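Local structure of ESAT-6-like protein MAB_3112 (Mycobacterium abscessus, 4I0X) at residues A7-A12 with D65-L70; D29-F34 with A44-W49. The protein is of unknown function but, as a secreted ESAT-6-like protein of the WXG100 family, pairs with the protein MAB_3113 to form the EsxEF complex. The protein carries 4 engineered substitutions. All blocks are in the same frame, centred on the assembly; numbering follows the deposited sequence.

Contact 1 (A7-A12 with D65-L70)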
loop_
_atom_site.group_PDB
_atom_site.type_symbol
_atom_site.label_atom_id
_atom_site.label_comp_id
_atom_site.label_asym_id
_atom_site.label_seq_id
_atom_site.Cartn_x
_atom_site.Cartn_y
_atom_site.Cartn_z
ATOM N N ALA A 7 9.219 16.474 10.463
ATOM C CA ALA A 7 9.315 16.102 9.048
ATOM C C ALA A 7 8.716 14.717 8.772
ATOM O O ALA A 7 8.033 14.485 7.747
ATOM C CB ALA A 7 10.760 16.181 8.555
ATOM N N LEU A 8 8.949 13.786 9.681
ATOM C CA LEU A 8 8.407 12.448 9.491
ATOM C C LEU A 8 6.910 12.418 9.700
ATOM O O LEU A 8 6.223 11.637 9.067
ATOM C CB LEU A 8 9.084 11.449 10.434
ATOM C CG LEU A 8 10.545 11.204 10.060
ATOM C CD1 LEU A 8 11.225 10.280 11.054
ATOM C CD2 LEU A 8 10.632 10.638 8.669
ATOM N N SER A 9 6.403 13.250 10.603
ATOM C CA SER A 9 4.969 13.320 10.782
ATOM C C SER A 9 4.288 13.809 9.513
ATOM O O SER A 9 3.225 13.314 9.137
ATOM C CB SER A 9 4.597 14.212 11.953
ATOM O OG SER A 9 3.185 14.269 12.078
ATOM N N LYS A 10 4.891 14.792 8.866
ATOM C CA LYS A 10 4.341 15.364 7.638
ATOM C C LYS A 10 4.476 14.371 6.517
ATOM O O LYS A 10 3.574 14.224 5.675
ATOM C CB LYS A 10 5.032 16.677 7.267
ATOM C CG LYS A 10 4.781 17.782 8.267
ATOM C CD LYS A 10 5.443 19.090 7.852
ATOM C CE LYS A 10 4.621 19.760 6.773
ATOM N NZ LYS A 10 5.126 21.108 6.431
ATOM N N PHE A 11 5.582 13.644 6.523
ATOM C CA PHE A 11 5.812 12.650 5.471
ATOM C C PHE A 11 4.782 11.530 5.567
ATOM O O PHE A 11 4.121 11.189 4.583
ATOM C CB PHE A 11 7.213 12.093 5.597
ATOM C CG PHE A 11 7.616 11.190 4.463
ATOM C CD1 PHE A 11 7.110 9.911 4.375
ATOM C CD2 PHE A 11 8.516 11.613 3.505
ATOM C CE1 PHE A 11 7.494 9.061 3.334
ATOM C CE2 PHE A 11 8.893 10.765 2.459
ATOM C CZ PHE A 11 8.376 9.494 2.390
ATOM N N ALA A 12 4.628 10.960 6.752
ATOM C CA ALA A 12 3.651 9.892 6.955
ATOM C C ALA A 12 2.211 10.357 6.606
ATOM O O ALA A 12 1.447 9.631 5.988
ATOM C CB ALA A 12 3.722 9.418 8.395
ATOM N N ASP A 65 -1.889 6.852 12.119
ATOM C CA ASP A 65 -1.606 6.713 13.545
ATOM C C ASP A 65 -0.243 7.272 13.893
ATOM O O ASP A 65 -0.137 8.079 14.775
ATOM C CB ASP A 65 -1.677 5.250 13.991
ATOM C CG ASP A 65 -3.066 4.668 13.865
ATOM O OD1 ASP A 65 -4.040 5.449 13.754
ATOM O OD2 ASP A 65 -3.182 3.421 13.879
ATOM N N ILE A 66 0.813 6.841 13.220
ATOM C CA ILE A 66 2.126 7.321 13.631
ATOM C C ILE A 66 2.235 8.813 13.323
ATOM O O ILE A 66 2.878 9.541 14.048
ATOM C CB ILE A 66 3.288 6.518 12.953
ATOM C CG1 ILE A 66 4.633 6.735 13.649
ATOM C CG2 ILE A 66 3.438 6.909 11.509
ATOM C CD1 ILE A 66 4.600 6.616 15.116
ATOM N N ALA A 67 1.633 9.262 12.233
ATOM C CA ALA A 67 1.684 10.697 11.900
ATOM C C ALA A 67 1.096 11.508 13.038
ATOM O O ALA A 67 1.668 12.493 13.458
ATOM C CB ALA A 67 0.953 10.984 10.590
ATOM N N SER A 68 -0.058 11.092 13.535
ATOM C CA SER A 68 -0.749 11.810 14.613
ATOM C C SER A 68 0.029 11.784 15.919
ATOM O O SER A 68 0.144 12.798 16.598
ATOM C CB SER A 68 -2.119 11.195 14.824
ATOM O OG SER A 68 -2.850 11.306 13.618
ATOM N N THR A 69 0.533 10.607 16.280
ATOM C CA THR A 69 1.313 10.463 17.506
ATOM C C THR A 69 2.550 11.340 17.450
ATOM O O THR A 69 2.857 12.044 18.403
ATOM C CB THR A 69 1.661 8.985 17.763
ATOM O OG1 THR A 69 0.448 8.242 17.828
ATOM C CG2 THR A 69 2.380 8.804 19.069
ATOM N N LEU A 70 3.265 11.328 16.337
ATOM C CA LEU A 70 4.436 12.197 16.195
ATOM C C LEU A 70 4.069 13.683 16.178
ATOM O O LEU A 70 4.834 14.510 16.629
ATOM C CB LEU A 70 5.167 11.872 14.892
ATOM C CG LEU A 70 5.941 10.561 14.801
ATOM C CD1 LEU A 70 6.473 10.464 13.399
ATOM C CD2 LEU A 70 7.078 10.532 15.833
#
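At the open end of the helical hairpin that defines the WXG100 fold, Ser-9 near the start of helix 4-32 meets Ala-67 and Leu-70 near the end of helix 40-72. The two segments run nearly antiparallel, at 150° between their N-to-C directions, and their axes approach to 8.1 Å. That spacing is close for a helix pair and is consistent with the small residues Ser-9, Ala-12 and Ala-67 at the interface: the CA atoms of Ser-9 and Ala-67 lie only 4.3 Å apart. Ser-9 carries the polar part of the contact. With OG turned opposite its own backbone N (chi1 179°), the hydroxyl extends across the gap and donates to the carbonyl O of Ala-67, OG to O 2.7 Å. It approaches at a C=O...donor angle of 128° and is tilted out of the carbonyl plane, so the bond comes in obliquely. The methylene of the same serine is also used, Ser-9 CB lying 3.8 Å from Leu-70 CB.

Beside this bond the packing is made of methyl groups. Ala-12 points its CB at helix 40-72, where it sits 3.9 Å from Ala-67 CB and touches the CG2 branch of Ile-66 at 4.0 Å. A further contact is that of Leu-70 CD1 with Leu-8 CB, at 4.1 Å. Leu-8 and Leu-70 also face the partner chain, packing on Leu-37 and Trp-50 of MAB_3113 respectively, which places this end of the hairpin against the heterodimer interface.

Chemically, a single short hydrogen bond from a side chain to a main-chain carbonyl is set among alanine, leucine and isoleucine contacts. It gives an otherwise apolar, closely spaced helix pair one directional link, and it supplies Ala-67 O with a side-chain donor from the opposing helix.

Contact 2 (D29-F34 with A44-W49)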
loop_
_atom_site.group_PDB
_atom_site.type_symbol
_atom_site.label_atom_id
_atom_site.label_comp_id
_atom_site.label_asym_id
_atom_site.label_seq_id
_atom_site.Cartn_x
_atom_site.Cartn_y
_atom_site.Cartn_z
ATOM N N ASP A 29 -11.339 1.546 -10.787
ATOM C CA ASP A 29 -10.832 0.967 -12.035
ATOM C C ASP A 29 -11.042 -0.539 -12.062
ATOM O O ASP A 29 -11.508 -1.110 -13.063
ATOM C CB ASP A 29 -9.342 1.214 -12.179
ATOM C CG ASP A 29 -8.989 2.657 -12.459
ATOM O OD1 ASP A 29 -9.868 3.468 -12.824
ATOM O OD2 ASP A 29 -7.792 2.971 -12.336
ATOM N N VAL A 30 -10.675 -1.193 -10.967
ATOM C CA VAL A 30 -10.793 -2.634 -10.874
ATOM C C VAL A 30 -12.216 -3.064 -11.012
ATOM O O VAL A 30 -12.500 -3.956 -11.798
ATOM C CB VAL A 30 -10.222 -3.203 -9.578
ATOM C CG1 VAL A 30 -10.610 -4.682 -9.459
ATOM C CG2 VAL A 30 -8.705 -3.035 -9.552
ATOM N N GLN A 31 -13.115 -2.468 -10.229
ATOM C CA GLN A 31 -14.528 -2.811 -10.337
ATOM C C GLN A 31 -15.055 -2.616 -11.765
ATOM O O GLN A 31 -15.917 -3.364 -12.193
ATOM C CB GLN A 31 -15.397 -1.989 -9.376
ATOM C CG GLN A 31 -15.056 -2.199 -7.903
ATOM C CD GLN A 31 -14.843 -3.668 -7.535
ATOM O OE1 GLN A 31 -15.600 -4.560 -7.951
ATOM N NE2 GLN A 31 -13.806 -3.921 -6.741
ATOM N N SER A 32 -14.556 -1.625 -12.505
ATOM C CA SER A 32 -15.105 -1.401 -13.853
ATOM C C SER A 32 -14.777 -2.582 -14.777
ATOM O O SER A 32 -15.441 -2.760 -15.811
ATOM C CB SER A 32 -14.586 -0.095 -14.471
ATOM O OG SER A 32 -13.238 -0.253 -14.907
ATOM N N LEU A 33 -13.752 -3.367 -14.444
ATOM C CA LEU A 33 -13.389 -4.480 -15.345
ATOM C C LEU A 33 -14.426 -5.603 -15.364
ATOM O O LEU A 33 -14.515 -6.348 -16.335
ATOM C CB LEU A 33 -12.053 -5.085 -14.961
ATOM C CG LEU A 33 -10.852 -4.167 -15.065
ATOM C CD1 LEU A 33 -9.714 -4.938 -14.438
ATOM C CD2 LEU A 33 -10.560 -3.756 -16.526
ATOM N N PHE A 34 -15.214 -5.719 -14.297
ATOM C CA PHE A 34 -16.040 -6.903 -14.095
ATOM C C PHE A 34 -17.347 -6.861 -14.838
ATOM O O PHE A 34 -18.016 -7.884 -14.976
ATOM C CB PHE A 34 -16.248 -7.161 -12.600
ATOM C CG PHE A 34 -14.971 -7.406 -11.878
ATOM C CD1 PHE A 34 -13.999 -8.204 -12.440
ATOM C CD2 PHE A 34 -14.708 -6.804 -10.661
ATOM C CE1 PHE A 34 -12.818 -8.431 -11.776
ATOM C CE2 PHE A 34 -13.499 -7.014 -10.015
ATOM C CZ PHE A 34 -12.573 -7.818 -10.562
ATOM N N ALA A 44 -10.456 -14.612 -9.598
ATOM C CA ALA A 44 -9.186 -14.600 -8.868
ATOM C C ALA A 44 -8.648 -13.166 -8.774
ATOM O O ALA A 44 -8.104 -12.766 -7.757
ATOM C CB ALA A 44 -8.175 -15.506 -9.554
ATOM N N TYR A 45 -8.813 -12.392 -9.833
ATOM C CA TYR A 45 -8.414 -10.991 -9.833
ATOM C C TYR A 45 -9.187 -10.192 -8.782
ATOM O O TYR A 45 -8.622 -9.424 -8.015
ATOM C CB TYR A 45 -8.666 -10.403 -11.215
ATOM C CG TYR A 45 -7.932 -9.100 -11.491
ATOM C CD1 TYR A 45 -8.503 -7.884 -11.188
ATOM C CD2 TYR A 45 -6.710 -9.100 -12.124
ATOM C CE1 TYR A 45 -7.869 -6.702 -11.490
ATOM C CE2 TYR A 45 -6.057 -7.934 -12.399
ATOM C CZ TYR A 45 -6.653 -6.723 -12.097
ATOM O OH TYR A 45 -5.998 -5.540 -12.415
ATOM N N ARG A 46 -10.501 -10.359 -8.770
ATOM C CA ARG A 46 -11.315 -9.752 -7.735
ATOM C C ARG A 46 -10.842 -10.079 -6.313
ATOM O O ARG A 46 -10.810 -9.204 -5.479
ATOM C CB ARG A 46 -12.782 -10.135 -7.903
ATOM C CG ARG A 46 -13.669 -9.491 -6.850
ATOM C CD ARG A 46 -15.071 -10.038 -6.894
ATOM N NE ARG A 46 -15.696 -9.937 -8.204
ATOM C CZ ARG A 46 -16.581 -9.003 -8.563
ATOM N NH1 ARG A 46 -16.950 -8.041 -7.716
ATOM N NH2 ARG A 46 -17.109 -9.034 -9.790
ATOM N N SER A 47 -10.478 -11.326 -6.008
ATOM C CA SER A 47 -10.055 -11.600 -4.657
ATOM C C SER A 47 -8.584 -11.142 -4.391
ATOM O O SER A 47 -8.247 -10.771 -3.296
ATOM C CB SER A 47 -10.351 -13.050 -4.254
ATOM O OG SER A 47 -9.472 -13.965 -4.834
ATOM N N GLY A 48 -7.750 -11.081 -5.426
ATOM C CA GLY A 48 -6.463 -10.445 -5.324
ATOM C C GLY A 48 -6.561 -8.966 -4.959
ATOM O O GLY A 48 -5.827 -8.479 -4.103
ATOM N N TRP A 49 -7.463 -8.255 -5.636
ATOM C CA TRP A 49 -7.692 -6.842 -5.385
ATOM C C TRP A 49 -8.252 -6.598 -3.984
ATOM O O TRP A 49 -7.819 -5.674 -3.287
ATOM C CB TRP A 49 -8.571 -6.184 -6.466
ATOM C CG TRP A 49 -8.955 -4.836 -6.002
ATOM C CD1 TRP A 49 -10.197 -4.405 -5.654
ATOM C CD2 TRP A 49 -8.064 -3.748 -5.749
ATOM N NE1 TRP A 49 -10.136 -3.103 -5.218
ATOM C CE2 TRP A 49 -8.835 -2.683 -5.250
ATOM C CE3 TRP A 49 -6.695 -3.579 -5.875
ATOM C CZ2 TRP A 49 -8.275 -1.464 -4.895
ATOM C CZ3 TRP A 49 -6.142 -2.363 -5.536
ATOM C CH2 TRP A 49 -6.933 -1.321 -5.056
#
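The guanidinium of Arg-46 lies flat on one face of the Phe-34 ring, the planes 25° apart, with Arg-46 NH2 3.4 Å from Phe-34 CD2. Its CZ is 4.1 Å from the ring centroid and 33° off the normal, an off-centre cation-pi contact. A bend at chi3 (-55°) folds the arginine back over the ring. The opposite face of the phenyl receives the carbonyl O of Val-30.

Deeper in, Val-30 packs with both methyls on Trp-49: CG2 over the five-membered ring, 4.1 Å from its centroid, as a CH-pi contact, and CG1 3.8 Å from Trp-49 CG. CG1 also meets the edge of Tyr-45, 4.0 Å from CE1, which Leu-33 CD1 touches too.

Two of the rings have polar partners outside the segments, which would limit their movement: Trp-49 NE1 bonds to Asp-27 OD1, Tyr-45 OH to Thr-20 OG1 of the MAB_3113 chain. Trp-37, of the family's Trp-X-Gly motif, meets Tyr-45 edge-to-face at this turn end of the WXG100 hairpin, where the end of helix 4-32 and the residues after it join the start of helix 40-72. Cohesion thus rests on stacking, with its cation-pi component, and on CH-pi and apolar packing.

How the contacts relate
From the N terminus, helix 4-32 carries 7-12 near its start and, some five turns after it, reaches 29-34 at its C-terminal end. The chain then reverses, and helix 40-72 meets the same partners in inverse order, 44-49 before 65-70. Contact 2 therefore closes a short loop around the turn, with 9 residues between its segments, and lies wholly within the 52-residue span enclosed by contact 1; the two nest without crossing. They join the same two helices at opposite sides of the chain's centre, about 32 Å apart between contact centres and about 18 Å between nearest atoms, so neither touches the other. Contact 1 fastens the terminal end, contact 2 the turn end.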